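PDB 6LNH: L-isoleucine-4-hydroxylase from Bacillus thuringiensis, which hydroxylates L-isoleucine to (4S)-4-hydroxy-L-isoleucine, using ferrous iron, ascorbate, oxygen and 2-oxoglutarate, and also oxidises related aliphatic and sulfur-containing amino acids. Local coordinates for residues C[153-165]-C[224-236]. Numbering follows the deposited sequence.
Sequences RYKATKERPSFSS and AVTPLGTECSTEA. With HG (mercury (II) ion), chain F.
Ala156 and Ala236 form an antiparallel hydrogen-bonded pair, Ala156 N to Ala236 O and Ala236 N to Ala156 O both 2.9 Å, and Ser162 and Leu228 form a second, isolated one two residues out of register, with Ser162 N to Leu228 O 2.9 Å and nearly straight (173°). Between the two bridges residues 157-161 turn back, and a water accepts from Thr230 N and donates to Thr157 O, linking these two residues.

Leu228 sits in the angle between both arms of this turn. With CG anti to the backbone N (chi1 -168°), its branched end reaches strand 145-156, where CG lies 4.0 Å from Ala156 CB and CD2 lies 4.0 Å from Tyr154 CB. Alanine suits position 156 because its lone methyl fits close over the backbone, CB 3.3 Å from Leu228 O. Thr230 divides its two branches: CG2 packs on the peptide between Thr157 and Lys158, 3.6 Å from Thr157 C, while OG1 accepts from Cys232 N in an ST turn and also bonds Thr187 O. Lys158 lays its aliphatic chain along the ST turn, CG 3.6 Å from Thr230 O. Beyond it, Cys232 SG and Glu210 of a third subunit bind mercury.

Val225's side chain lies about 6 Å from the iron bound by His170, Asp172 and His223. The first bridge lies within the major sheet; the second ties the loop after strand 145-156 to outer strand 222-229 of the minor sheet, in the double-stranded beta-helix (cupin) fold of 2-oxoglutarate dioxygenases.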
loop_
_atom_site.group_PDB
_atom_site.type_symbol
_atom_site.label_atom_id
_atom_site.label_comp_id
_atom_site.label_asym_id
_atom_site.label_seq_id
_atom_site.Cartn_x
_atom_site.Cartn_y
_atom_site.Cartn_z
ATOM N N ARG C 153 20.774 -0.478 8.112
ATOM C CA ARG C 153 20.005 -0.481 6.875
ATOM C C ARG C 153 19.822 -1.934 6.454
ATOM O O ARG C 153 20.794 -2.612 6.102
ATOM C CB ARG C 153 20.715 0.320 5.787
ATOM C CG ARG C 153 20.129 0.188 4.405
ATOM C CD ARG C 153 20.697 1.304 3.555
ATOM N NE ARG C 153 19.798 2.456 3.477
ATOM C CZ ARG C 153 19.573 3.153 2.369
ATOM N NH1 ARG C 153 20.214 2.844 1.251
ATOM N NH2 ARG C 153 18.738 4.182 2.386
ATOM N N TYR C 154 18.585 -2.414 6.479
ATOM C CA TYR C 154 18.295 -3.737 5.948
ATOM C C TYR C 154 18.098 -3.632 4.445
ATOM O O TYR C 154 17.422 -2.720 3.959
ATOM C CB TYR C 154 17.053 -4.332 6.614
ATOM C CG TYR C 154 17.238 -4.564 8.094
ATOM C CD1 TYR C 154 16.950 -3.559 9.007
ATOM C CD2 TYR C 154 17.721 -5.774 8.579
ATOM C CE1 TYR C 154 17.123 -3.756 10.361
ATOM C CE2 TYR C 154 17.896 -5.981 9.935
ATOM C CZ TYR C 154 17.599 -4.968 10.819
ATOM O OH TYR C 154 17.774 -5.175 12.166
ATOM N N LYS C 155 18.682 -4.567 3.706
ATOM C CA LYS C 155 18.614 -4.541 2.253
ATOM C C LYS C 155 18.001 -5.844 1.774
ATOM O O LYS C 155 18.491 -6.929 2.104
ATOM C CB LYS C 155 20.003 -4.328 1.646
ATOM C CG LYS C 155 20.750 -3.147 2.255
ATOM C CD LYS C 155 22.149 -2.996 1.683
ATOM C CE LYS C 155 23.168 -3.750 2.520
ATOM N NZ LYS C 155 24.555 -3.536 2.021
ATOM N N ALA C 156 16.938 -5.731 0.989
ATOM C CA ALA C 156 16.225 -6.885 0.480
ATOM C C ALA C 156 16.131 -6.791 -1.031
ATOM O O ALA C 156 16.003 -5.704 -1.602
ATOM C CB ALA C 156 14.820 -6.992 1.081
ATOM N N THR C 157 16.204 -7.949 -1.670
ATOM C CA THR C 157 16.088 -8.055 -3.111
ATOM C C THR C 157 15.187 -9.244 -3.402
ATOM O O THR C 157 14.894 -10.055 -2.519
ATOM C CB THR C 157 17.462 -8.185 -3.786
ATOM O OG1 THR C 157 17.365 -7.783 -5.158
ATOM C CG2 THR C 157 17.970 -9.605 -3.720
ATOM N N LYS C 158 14.709 -9.326 -4.645
ATOM C CA LYS C 158 13.787 -10.400 -4.998
ATOM C C LYS C 158 14.413 -11.777 -4.806
ATOM O O LYS C 158 13.707 -12.733 -4.472
ATOM C CB LYS C 158 13.304 -10.235 -6.437
ATOM C CG LYS C 158 11.863 -10.673 -6.645
ATOM C CD LYS C 158 11.578 -10.913 -8.114
ATOM C CE LYS C 158 12.158 -9.787 -8.952
ATOM N NZ LYS C 158 11.525 -9.695 -10.295
ATOM N N GLU C 159 15.728 -11.902 -4.990
ATOM C CA GLU C 159 16.372 -13.205 -4.852
ATOM C C GLU C 159 16.921 -13.456 -3.458
ATOM O O GLU C 159 17.179 -14.616 -3.108
ATOM C CB GLU C 159 17.567 -13.347 -5.815
ATOM C CG GLU C 159 17.349 -13.254 -7.329
ATOM C CD GLU C 159 16.612 -12.007 -7.780
ATOM O OE1 GLU C 159 17.015 -10.894 -7.376
ATOM O OE2 GLU C 159 15.660 -12.145 -8.580
ATOM N N ARG C 160 17.088 -12.410 -2.650
ATOM C CA ARG C 160 17.603 -12.549 -1.293
ATOM C C ARG C 160 16.808 -11.646 -0.376
ATOM O O ARG C 160 17.097 -10.446 -0.250
ATOM C CB ARG C 160 19.093 -12.211 -1.220
ATOM C CG ARG C 160 19.979 -12.876 -2.264
ATOM C CD ARG C 160 21.463 -12.635 -1.999
ATOM N NE ARG C 160 22.272 -13.823 -2.262
ATOM C CZ ARG C 160 23.530 -13.796 -2.695
ATOM N NH1 ARG C 160 24.139 -12.638 -2.913
ATOM N NH2 ARG C 160 24.185 -14.931 -2.907
ATOM N N PRO C 161 15.806 -12.185 0.309
ATOM C CA PRO C 161 15.138 -11.429 1.365
ATOM C C PRO C 161 16.133 -11.147 2.478
ATOM O O PRO C 161 17.194 -11.764 2.567
ATOM C CB PRO C 161 14.011 -12.361 1.826
ATOM C CG PRO C 161 13.857 -13.369 0.713
ATOM C CD PRO C 161 15.236 -13.534 0.151
ATOM N N SER C 162 15.786 -10.222 3.357
ATOM C CA SER C 162 16.686 -9.841 4.434
ATOM C C SER C 162 16.151 -10.423 5.728
ATOM O O SER C 162 14.975 -10.234 6.061
ATOM C CB SER C 162 16.795 -8.322 4.539
ATOM O OG SER C 162 17.579 -7.938 5.652
ATOM N N PHE C 163 16.996 -11.185 6.426
ATOM C CA PHE C 163 16.605 -11.817 7.713
ATOM C C PHE C 163 17.707 -11.572 8.748
ATOM O O PHE C 163 18.874 -11.390 8.356
ATOM C CB PHE C 163 16.275 -13.300 7.522
ATOM C CG PHE C 163 17.354 -14.104 6.848
ATOM C CD1 PHE C 163 17.459 -14.134 5.470
ATOM C CD2 PHE C 163 18.265 -14.835 7.592
ATOM C CE1 PHE C 163 18.452 -14.873 4.849
ATOM C CE2 PHE C 163 19.256 -15.574 6.972
ATOM C CZ PHE C 163 19.348 -15.592 5.602
ATOM N N SER C 164 17.335 -11.585 10.029
ATOM C CA SER C 164 18.286 -11.296 11.132
ATOM C C SER C 164 18.688 -12.575 11.872
ATOM O O SER C 164 18.254 -13.663 11.464
ATOM C CB SER C 164 17.675 -10.307 12.081
ATOM O OG SER C 164 16.285 -10.558 12.222
ATOM N N SER C 165 19.505 -12.418 12.916
ATOM C CA SER C 165 19.963 -13.543 13.771
ATOM C C SER C 165 19.898 -13.093 15.234
ATOM O O SER C 165 20.816 -12.366 15.642
ATOM C CB SER C 165 21.337 -14.005 13.395
ATOM O OG SER C 165 21.476 -15.392 13.654
ATOM N N ALA C 224 10.033 -9.734 17.829
ATOM C CA ALA C 224 10.665 -10.163 16.595
ATOM C C ALA C 224 10.354 -9.121 15.536
ATOM O O ALA C 224 9.437 -8.309 15.689
ATOM C CB ALA C 224 10.182 -11.550 16.158
ATOM N N VAL C 225 11.122 -9.156 14.458
ATOM C CA VAL C 225 10.833 -8.357 13.276
ATOM C C VAL C 225 10.738 -9.307 12.088
ATOM O O VAL C 225 11.653 -10.101 11.835
ATOM C CB VAL C 225 11.870 -7.240 13.057
ATOM C CG1 VAL C 225 13.275 -7.790 12.846
ATOM C CG2 VAL C 225 11.447 -6.345 11.901
ATOM N N THR C 226 9.606 -9.251 11.397
ATOM C CA THR C 226 9.358 -10.077 10.229
ATOM C C THR C 226 10.413 -9.807 9.153
ATOM O O THR C 226 10.941 -8.694 9.059
ATOM C CB THR C 226 7.934 -9.786 9.733
ATOM O OG1 THR C 226 6.987 -10.388 10.629
ATOM C CG2 THR C 226 7.679 -10.256 8.306
ATOM N N PRO C 227 10.770 -10.817 8.352
ATOM C CA PRO C 227 11.751 -10.601 7.282
ATOM C C PRO C 227 11.318 -9.497 6.328
ATOM O O PRO C 227 10.136 -9.185 6.183
ATOM C CB PRO C 227 11.809 -11.959 6.571
ATOM C CG PRO C 227 11.388 -12.935 7.614
ATOM C CD PRO C 227 10.336 -12.226 8.412
ATOM N N LEU C 228 12.308 -8.899 5.673
ATOM C CA LEU C 228 12.081 -7.838 4.701
ATOM C C LEU C 228 12.197 -8.406 3.293
ATOM O O LEU C 228 13.177 -9.086 2.973
ATOM C CB LEU C 228 13.083 -6.699 4.894
ATOM C CG LEU C 228 12.772 -5.409 4.136
ATOM C CD1 LEU C 228 11.582 -4.703 4.763
ATOM C CD2 LEU C 228 13.985 -4.493 4.098
ATOM N N GLY C 229 11.194 -8.133 2.459
ATOM C CA GLY C 229 11.174 -8.629 1.100
ATOM C C GLY C 229 10.802 -7.543 0.111
ATOM O O GLY C 229 10.483 -6.408 0.479
ATOM N N THR C 230 10.852 -7.924 -1.163
ATOM C CA THR C 230 10.355 -7.114 -2.262
ATOM C C THR C 230 10.012 -8.055 -3.407
ATOM O O THR C 230 10.731 -9.030 -3.650
ATOM C CB THR C 230 11.385 -6.059 -2.704
ATOM O OG1 THR C 230 10.823 -5.222 -3.724
ATOM C CG2 THR C 230 12.651 -6.725 -3.234
ATOM N N GLU C 231 8.888 -7.790 -4.068
ATOM C CA GLU C 231 8.574 -8.415 -5.343
ATOM C C GLU C 231 8.963 -7.538 -6.525
ATOM O O GLU C 231 8.452 -7.734 -7.628
ATOM C CB GLU C 231 7.090 -8.770 -5.390
ATOM C CG GLU C 231 6.720 -9.934 -4.470
ATOM C CD GLU C 231 5.225 -10.092 -4.320
ATOM O OE1 GLU C 231 4.510 -9.131 -4.669
ATOM O OE2 GLU C 231 4.763 -11.164 -3.863
ATOM N N CYS C 232 9.883 -6.607 -6.330
ATOM C CA CYS C 232 10.288 -5.670 -7.365
ATOM C C CYS C 232 11.733 -5.927 -7.767
ATOM O O CYS C 232 12.494 -6.587 -7.054
ATOM C CB CYS C 232 10.125 -4.218 -6.891
ATOM S SG CYS C 232 8.426 -3.727 -6.485
ATOM N N SER C 233 12.110 -5.390 -8.927
ATOM C CA SER C 233 13.434 -5.656 -9.477
ATOM C C SER C 233 14.533 -4.795 -8.872
ATOM O O SER C 233 15.708 -5.027 -9.181
ATOM C CB SER C 233 13.415 -5.472 -10.998
ATOM O OG SER C 233 12.197 -5.937 -11.554
ATOM N N THR C 234 14.196 -3.825 -8.028
ATOM C CA THR C 234 15.186 -2.966 -7.399
ATOM C C THR C 234 15.355 -3.336 -5.930
ATOM O O THR C 234 14.577 -4.101 -5.355
ATOM C CB THR C 234 14.806 -1.489 -7.545
ATOM O OG1 THR C 234 13.629 -1.208 -6.777
ATOM C CG2 THR C 234 14.559 -1.144 -9.010
ATOM N N GLU C 235 16.386 -2.753 -5.327
ATOM C CA GLU C 235 16.719 -3.009 -3.933
ATOM C C GLU C 235 15.777 -2.249 -3.009
ATOM O O GLU C 235 15.520 -1.059 -3.213
ATOM C CB GLU C 235 18.163 -2.597 -3.654
ATOM C CG GLU C 235 19.194 -3.329 -4.491
ATOM C CD GLU C 235 20.494 -2.554 -4.608
ATOM O OE1 GLU C 235 20.457 -1.309 -4.501
ATOM O OE2 GLU C 235 21.550 -3.190 -4.808
ATOM N N ALA C 236 15.265 -2.940 -1.994
ATOM C CA ALA C 236 14.405 -2.342 -0.987
ATOM C C ALA C 236 15.183 -2.169 0.311
ATOM O O ALA C 236 16.046 -2.983 0.650
ATOM C CB ALA C 236 13.159 -3.198 -0.739
HETATM HG HG HG F . 6.667 -4.856 -7.855
HETATM O O HOH W 1 12.301 -10.638 -1.166
#